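Local coordinates for metallo-beta-lactamase domain-containing protein (Thermotoga maritima, PDB 3H3E) that binds zinc and is probably a metal-dependent hydrolase of the metallo-beta-lactamase superfamily, though its exact reaction and substrate are not established, at residues V65-G70 with K84-R89. The protein carries 2 engineered substitutions. Sequence-based numbering, arbitrary orientation.
Sequences VLISHG and KRVWLR. With ZN (zinc ion), chain B.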
loop_
_atom_site.group_PDB
_atom_site.type_symbol
_atom_site.label_atom_id
_atom_site.label_comp_id
_atom_site.label_asym_id
_atom_site.label_seq_id
_atom_site.Cartn_x
_atom_site.Cartn_y
_atom_site.Cartn_z
ATOM N N VAL A 65 -6.191 10.754 4.721
ATOM C CA VAL A 65 -5.037 10.110 4.117
ATOM C C VAL A 65 -4.608 8.933 4.983
ATOM O O VAL A 65 -4.385 9.092 6.179
ATOM C CB VAL A 65 -3.875 11.094 4.002
ATOM C CG1 VAL A 65 -2.682 10.428 3.321
ATOM C CG2 VAL A 65 -4.339 12.359 3.275
ATOM N N LEU A 66 -4.518 7.752 4.377
ATOM C CA LEU A 66 -4.129 6.546 5.093
ATOM C C LEU A 66 -2.701 6.206 4.761
ATOM O O LEU A 66 -2.297 6.303 3.611
ATOM C CB LEU A 66 -5.009 5.373 4.689
ATOM C CG LEU A 66 -6.469 5.689 4.450
ATOM C CD1 LEU A 66 -7.150 4.446 3.972
ATOM C CD2 LEU A 66 -7.123 6.211 5.717
ATOM N N ILE A 67 -1.947 5.782 5.765
ATOM C CA ILE A 67 -0.543 5.469 5.573
ATOM C C ILE A 67 -0.296 3.985 5.781
ATOM O O ILE A 67 -0.508 3.467 6.878
ATOM C CB ILE A 67 0.322 6.252 6.548
ATOM C CG1 ILE A 67 0.184 7.747 6.277
ATOM C CG2 ILE A 67 1.757 5.847 6.391
ATOM C CD1 ILE A 67 0.611 8.151 4.875
ATOM N N SER A 68 0.155 3.306 4.730
ATOM C CA SER A 68 0.360 1.861 4.769
ATOM C C SER A 68 1.518 1.465 5.681
ATOM O O SER A 68 1.482 0.422 6.322
ATOM C CB SER A 68 0.610 1.336 3.364
ATOM O OG SER A 68 1.700 2.007 2.771
ATOM N N HIS A 69 2.553 2.289 5.719
ATOM C CA HIS A 69 3.668 2.081 6.630
ATOM C C HIS A 69 4.570 3.321 6.627
ATOM O O HIS A 69 4.496 4.146 5.720
ATOM C CB HIS A 69 4.430 0.779 6.311
ATOM C CG HIS A 69 5.105 0.767 4.977
ATOM N ND1 HIS A 69 4.430 0.980 3.793
ATOM C CD2 HIS A 69 6.395 0.540 4.636
ATOM C CE1 HIS A 69 5.280 0.907 2.783
ATOM N NE2 HIS A 69 6.479 0.639 3.266
ATOM N N GLY A 70 5.393 3.480 7.656
ATOM C CA GLY A 70 6.181 4.695 7.792
ATOM C C GLY A 70 7.500 4.779 7.047
ATOM O O GLY A 70 8.467 5.283 7.593
ATOM N N LYS A 84 -4.899 17.542 6.923
ATOM C CA LYS A 84 -5.442 16.220 6.646
ATOM C C LYS A 84 -5.577 15.451 7.947
ATOM O O LYS A 84 -4.950 15.787 8.945
ATOM C CB LYS A 84 -4.544 15.452 5.671
ATOM C CG LYS A 84 -4.277 16.188 4.362
ATOM C CD LYS A 84 -5.512 16.278 3.481
ATOM C CE LYS A 84 -5.329 17.314 2.403
ATOM N NZ LYS A 84 -6.511 17.451 1.513
ATOM N N ARG A 85 -6.416 14.427 7.928
ATOM C CA ARG A 85 -6.515 13.478 9.015
ATOM C C ARG A 85 -5.730 12.251 8.586
ATOM O O ARG A 85 -6.123 11.532 7.670
ATOM C CB ARG A 85 -7.968 13.112 9.205
ATOM C CG ARG A 85 -8.261 12.270 10.399
ATOM C CD ARG A 85 -9.648 11.771 10.231
ATOM N NE ARG A 85 -10.299 11.484 11.494
ATOM C CZ ARG A 85 -11.544 11.040 11.584
ATOM N NH1 ARG A 85 -12.256 10.841 10.475
ATOM N NH2 ARG A 85 -12.066 10.795 12.776
ATOM N N VAL A 86 -4.594 12.032 9.231
ATOM C CA VAL A 86 -3.670 10.995 8.800
ATOM C C VAL A 86 -3.834 9.758 9.644
ATOM O O VAL A 86 -3.603 9.791 10.851
ATOM C CB VAL A 86 -2.217 11.452 8.909
ATOM C CG1 VAL A 86 -1.303 10.317 8.501
ATOM C CG2 VAL A 86 -1.987 12.689 8.063
ATOM N N TRP A 87 -4.248 8.672 8.997
ATOM C CA TRP A 87 -4.481 7.407 9.672
ATOM C C TRP A 87 -3.228 6.568 9.619
ATOM O O TRP A 87 -2.897 6.035 8.566
ATOM C CB TRP A 87 -5.586 6.646 8.965
ATOM C CG TRP A 87 -6.905 7.321 9.000
ATOM C CD1 TRP A 87 -7.234 8.480 8.395
ATOM C CD2 TRP A 87 -8.087 6.861 9.664
ATOM N NE1 TRP A 87 -8.546 8.792 8.643
ATOM C CE2 TRP A 87 -9.096 7.804 9.417
ATOM C CE3 TRP A 87 -8.387 5.746 10.451
ATOM C CZ2 TRP A 87 -10.390 7.671 9.924
ATOM C CZ3 TRP A 87 -9.678 5.616 10.958
ATOM C CH2 TRP A 87 -10.658 6.575 10.692
ATOM N N LEU A 88 -2.539 6.452 10.749
ATOM C CA LEU A 88 -1.337 5.648 10.828
ATOM C C LEU A 88 -1.316 4.786 12.084
ATOM O O LEU A 88 -1.988 5.091 13.067
ATOM C CB LEU A 88 -0.098 6.539 10.793
ATOM C CG LEU A 88 0.136 7.516 11.946
ATOM C CD1 LEU A 88 1.584 7.928 11.980
ATOM C CD2 LEU A 88 -0.761 8.734 11.829
ATOM N N ARG A 89 -0.548 3.701 12.039
ATOM C CA ARG A 89 -0.309 2.882 13.213
ATOM C C ARG A 89 0.708 3.550 14.150
ATOM O O ARG A 89 1.688 4.123 13.695
ATOM C CB ARG A 89 0.192 1.498 12.815
ATOM C CG ARG A 89 -0.787 0.685 12.010
ATOM C CD ARG A 89 -0.682 -0.809 12.311
ATOM N NE ARG A 89 -1.801 -1.250 13.136
ATOM C CZ ARG A 89 -1.670 -1.847 14.310
ATOM N NH1 ARG A 89 -0.469 -2.105 14.806
ATOM N NH2 ARG A 89 -2.745 -2.200 14.981
HETATM ZN ZN ZN B . 8.480 0.075 2.303
HETATM O O HOH W 1 0.833 2.994 9.478
#
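Val65 and Leu66 pair in parallel with Val86 and Trp87 where strand 64-66 lies beside strand 85-89, the two strands of a beta-alpha-beta unit in the metallo-beta-lactamase fold, with helix 72-75 in the connection. Three backbone hydrogen bonds zip them together: Val65 N to Arg85 O (3.1 Å), Trp87 N to Val65 O (2.9 Å) and Ile67 N to Trp87 O (3.0 Å). Farther along, a water takes over, donating to Ile67 O and accepting from Arg89 N.

Apolar contacts line both faces of the sheet. On one, Leu66 and Trp87 run side by side, and Leu66 CD2 sits over the five-membered ring of Trp87 in a CH-pi contact, 3.8 Å from its centroid. Asp64 OD1 accepts from the indole NE1, which should help fix the ring's rotation. On the other face, Val65 CG2 meets Lys84 CB at 3.9 Å, while chi1 of -63° places Ile67 CG1 beside its backbone N, where it meets Val86 CG1 at 3.7 Å, the two side chains crossing at a slant.

Past Ile67, residues 68-70 lead into the metal site. Asp43 OD2 is hydrogen-bonded to Ser68 OG, which in turn accepts from His69 ND1, nearly in the ring plane, which should hold the imidazole's orientation. With His71 and His182 completing the protein ligands, His69 NE2 binds zinc at 2.3 Å.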